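Local structure of uncharacterized protein (Bacteroides eggerthii, 4FTD) at residues A196-S208 against S213-S225. The protein is of unknown function but joins a six-bladed beta-propeller to an immunoglobulin-like domain and may take part in carbohydrate metabolism. Numbering follows the deposited sequence.
Sequences ALINGHVYLSSLS and SPFKIYYWETPTS
Y203 and Y219 face each other as a non-hydrogen-bonded pair of the antiparallel hairpin 201-207/215-220, whose strand axes run at 163° and whose V202-W220 and L204-Y218 pairs each exchange two backbone hydrogen bonds. Their rings form a T-shaped contact: the edge of Y219 points at the face of Y203, planes 70° apart, with Y219 CD1 3.7 Å from Y203 CZ. CG of Y219 lies anti to the backbone N (chi1 174°), placing its OH over the centre of the H201 ring, 3.1 Å above the plane, while it donates to E221 OE1 at 2.8 Å. H201 is held in turn by its edge, since ND1 donates to E221 O at 2.9 Å, within the carbonyl plane and on a lone pair. Packing is tight on the other face too, where L204 CG presses on W220 CZ3 at 3.7 Å. Toward the S208-S213 end, serine hydroxyls continue the pairing: S206 OG accepts from K216 N (3.0 Å) and donates to P214 O, while S208 OG reaches S213 O at 2.7 Å. The looser, exposed margin runs beside the I198-H201 type I' turn, where G200 O lies 3.4 Å from E221 O, two acceptors with no bond between them. These are the middle strands of a four-stranded propeller blade, between 190-198 and 228-233; V202 and L204 pack on strand 147-152 of the preceding blade, Y203 on 250-253 of the next.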
# COMPACT_ATOMS: atom_id res chain seq x y z
N ALA A 196 5.64 6.63 16.08
CA ALA A 196 5.48 5.48 15.21
C ALA A 196 5.30 4.23 16.08
O ALA A 196 5.85 4.13 17.19
CB ALA A 196 6.71 5.34 14.29
N LEU A 197 4.60 3.28 15.50
CA LEU A 197 4.51 1.91 15.95
C LEU A 197 5.45 1.07 15.06
O LEU A 197 5.32 1.06 13.84
CB LEU A 197 3.10 1.40 15.79
CG LEU A 197 2.05 1.70 16.82
CD1 LEU A 197 0.65 1.25 16.30
CD2 LEU A 197 2.41 0.98 18.11
N ILE A 198 6.42 0.41 15.66
CA ILE A 198 7.43 -0.35 14.93
C ILE A 198 7.82 -1.54 15.80
O ILE A 198 8.17 -1.36 16.96
CB ILE A 198 8.69 0.47 14.64
CG1 ILE A 198 8.29 1.75 13.88
CG2 ILE A 198 9.66 -0.34 13.79
CD1 ILE A 198 9.42 2.57 13.37
N ASN A 199 7.73 -2.75 15.24
CA ASN A 199 8.13 -3.99 15.92
C ASN A 199 7.36 -4.21 17.19
O ASN A 199 7.85 -4.79 18.13
CB ASN A 199 9.67 -4.02 16.19
CG ASN A 199 10.51 -3.91 14.92
OD1 ASN A 199 10.17 -4.51 13.90
ND2 ASN A 199 11.61 -3.15 14.98
N GLY A 200 6.12 -3.74 17.25
CA GLY A 200 5.36 -3.83 18.49
C GLY A 200 5.72 -2.80 19.58
O GLY A 200 5.19 -2.88 20.67
N HIS A 201 6.64 -1.88 19.28
CA HIS A 201 7.05 -0.84 20.22
C HIS A 201 6.49 0.50 19.80
O HIS A 201 6.22 0.72 18.62
CB HIS A 201 8.58 -0.72 20.21
CG HIS A 201 9.28 -2.03 20.31
ND1 HIS A 201 9.02 -2.94 21.32
CD2 HIS A 201 10.20 -2.61 19.52
CE1 HIS A 201 9.75 -4.02 21.14
NE2 HIS A 201 10.50 -3.84 20.06
N VAL A 202 6.38 1.42 20.75
CA VAL A 202 6.00 2.78 20.46
C VAL A 202 7.22 3.70 20.60
O VAL A 202 8.03 3.57 21.54
CB VAL A 202 4.89 3.27 21.39
CG1 VAL A 202 4.53 4.72 21.05
CG2 VAL A 202 3.70 2.33 21.27
N TYR A 203 7.36 4.58 19.62
CA TYR A 203 8.33 5.65 19.65
C TYR A 203 7.60 6.97 19.57
O TYR A 203 6.72 7.10 18.73
CB TYR A 203 9.22 5.59 18.43
CG TYR A 203 10.15 4.39 18.39
CD1 TYR A 203 9.69 3.13 17.95
CD2 TYR A 203 11.45 4.49 18.82
CE1 TYR A 203 10.55 2.02 17.94
CE2 TYR A 203 12.29 3.41 18.77
CZ TYR A 203 11.84 2.18 18.33
OH TYR A 203 12.66 1.08 18.36
N LEU A 204 7.98 7.94 20.39
CA LEU A 204 7.52 9.31 20.24
C LEU A 204 8.71 10.26 20.26
O LEU A 204 9.69 10.00 20.92
CB LEU A 204 6.55 9.71 21.35
CG LEU A 204 5.19 9.01 21.56
CD1 LEU A 204 4.43 9.72 22.66
CD2 LEU A 204 4.37 8.98 20.29
N SER A 205 8.57 11.42 19.61
CA SER A 205 9.58 12.44 19.64
C SER A 205 8.96 13.80 19.98
O SER A 205 7.83 14.08 19.55
CB SER A 205 10.33 12.50 18.33
OG SER A 205 9.46 12.54 17.18
N SER A 206 9.72 14.63 20.69
CA SER A 206 9.28 15.98 21.02
C SER A 206 9.42 16.90 19.80
O SER A 206 9.93 16.46 18.74
CB SER A 206 10.11 16.52 22.21
OG SER A 206 11.43 16.86 21.88
N LEU A 207 8.95 18.12 19.95
CA LEU A 207 9.15 19.22 19.03
C LEU A 207 10.15 20.15 19.73
O LEU A 207 9.85 20.66 20.82
CB LEU A 207 7.87 19.98 18.63
CG LEU A 207 8.23 21.17 17.70
CD1 LEU A 207 8.16 20.64 16.32
CD2 LEU A 207 7.27 22.32 17.85
N SER A 208 11.34 20.31 19.12
CA SER A 208 12.37 21.20 19.60
C SER A 208 12.24 22.53 18.85
O SER A 208 12.55 22.58 17.66
CB SER A 208 13.78 20.61 19.33
OG SER A 208 14.82 21.54 19.63
N SER A 213 16.09 23.94 23.01
CA SER A 213 14.89 23.15 23.35
C SER A 213 15.19 21.63 23.26
O SER A 213 15.61 21.17 22.20
CB SER A 213 13.80 23.54 22.36
OG SER A 213 12.62 22.84 22.62
N PRO A 214 14.95 20.85 24.34
CA PRO A 214 15.23 19.42 24.28
C PRO A 214 14.53 18.70 23.11
O PRO A 214 13.34 18.90 22.87
CB PRO A 214 14.72 18.89 25.62
CG PRO A 214 14.78 20.08 26.55
CD PRO A 214 14.41 21.24 25.67
N PHE A 215 15.32 17.94 22.36
CA PHE A 215 14.83 17.12 21.30
C PHE A 215 14.92 15.66 21.74
O PHE A 215 15.95 15.06 21.62
CB PHE A 215 15.57 17.43 20.00
CG PHE A 215 14.99 16.78 18.76
CD1 PHE A 215 13.61 16.73 18.53
CD2 PHE A 215 15.84 16.39 17.72
CE1 PHE A 215 13.08 16.17 17.38
CE2 PHE A 215 15.31 15.84 16.55
CZ PHE A 215 13.94 15.74 16.38
N LYS A 216 13.81 15.16 22.28
CA LYS A 216 13.79 13.91 22.99
C LYS A 216 13.05 12.87 22.21
O LYS A 216 12.13 13.21 21.45
CB LYS A 216 13.17 14.14 24.37
CG LYS A 216 13.96 15.15 25.21
CD LYS A 216 13.34 15.42 26.56
CE LYS A 216 13.58 14.27 27.49
NZ LYS A 216 12.86 14.51 28.75
N ILE A 217 13.50 11.63 22.35
CA ILE A 217 12.89 10.44 21.76
C ILE A 217 12.63 9.47 22.91
O ILE A 217 13.52 9.20 23.75
CB ILE A 217 13.75 9.77 20.70
CG1 ILE A 217 14.20 10.81 19.64
CG2 ILE A 217 13.04 8.60 20.05
CD1 ILE A 217 15.18 10.27 18.61
N TYR A 218 11.40 8.99 22.93
CA TYR A 218 10.91 8.09 23.92
C TYR A 218 10.49 6.75 23.30
O TYR A 218 10.04 6.70 22.14
CB TYR A 218 9.69 8.71 24.57
CG TYR A 218 9.94 10.05 25.25
CD1 TYR A 218 9.84 11.23 24.54
CD2 TYR A 218 10.28 10.11 26.61
CE1 TYR A 218 10.00 12.47 25.16
CE2 TYR A 218 10.47 11.34 27.25
CZ TYR A 218 10.34 12.51 26.52
OH TYR A 218 10.47 13.71 27.13
N TYR A 219 10.56 5.70 24.14
CA TYR A 219 10.31 4.33 23.73
C TYR A 219 9.46 3.59 24.76
O TYR A 219 9.72 3.69 25.97
CB TYR A 219 11.69 3.63 23.62
CG TYR A 219 11.67 2.12 23.33
CD1 TYR A 219 11.64 1.64 22.03
CD2 TYR A 219 11.81 1.20 24.35
CE1 TYR A 219 11.68 0.28 21.77
CE2 TYR A 219 11.84 -0.16 24.09
CZ TYR A 219 11.77 -0.61 22.79
OH TYR A 219 11.80 -1.95 22.50
N TRP A 220 8.48 2.83 24.26
CA TRP A 220 7.67 1.94 25.06
C TRP A 220 7.84 0.54 24.49
O TRP A 220 7.52 0.30 23.31
CB TRP A 220 6.18 2.31 24.95
CG TRP A 220 5.81 3.49 25.75
CD1 TRP A 220 5.17 3.51 26.97
CD2 TRP A 220 6.01 4.85 25.39
NE1 TRP A 220 5.01 4.79 27.41
CE2 TRP A 220 5.50 5.65 26.44
CE3 TRP A 220 6.60 5.49 24.28
CZ2 TRP A 220 5.54 7.03 26.41
CZ3 TRP A 220 6.63 6.87 24.26
CH2 TRP A 220 6.11 7.63 25.31
N GLU A 221 8.34 -0.36 25.31
CA GLU A 221 8.55 -1.76 24.90
C GLU A 221 7.23 -2.41 24.51
O GLU A 221 7.11 -3.06 23.47
CB GLU A 221 9.20 -2.53 26.06
CG GLU A 221 9.49 -4.01 25.82
CD GLU A 221 10.68 -4.27 24.91
OE1 GLU A 221 11.67 -3.48 24.90
OE2 GLU A 221 10.64 -5.31 24.21
N THR A 222 6.24 -2.22 25.37
CA THR A 222 4.89 -2.69 25.18
C THR A 222 3.94 -1.53 25.55
O THR A 222 4.34 -0.60 26.23
CB THR A 222 4.54 -3.87 26.14
OG1 THR A 222 4.30 -3.35 27.46
CG2 THR A 222 5.64 -4.94 26.21
N PRO A 223 2.65 -1.65 25.20
CA PRO A 223 1.66 -0.62 25.52
C PRO A 223 1.49 -0.26 26.98
O PRO A 223 1.10 0.86 27.28
CB PRO A 223 0.36 -1.23 25.02
CG PRO A 223 0.79 -2.03 23.82
CD PRO A 223 2.09 -2.65 24.26
N THR A 224 1.79 -1.20 27.88
CA THR A 224 1.62 -0.98 29.32
C THR A 224 2.97 -0.67 30.01
O THR A 224 3.02 -0.54 31.21
CB THR A 224 0.91 -2.20 29.98
OG1 THR A 224 1.63 -3.38 29.66
CG2 THR A 224 -0.53 -2.37 29.47
N SER A 225 4.05 -0.50 29.24
CA SER A 225 5.41 -0.28 29.82
C SER A 225 5.57 1.14 30.33
O SER A 225 4.88 2.03 29.90
CB SER A 225 6.48 -0.49 28.73
OG SER A 225 6.41 -1.81 28.22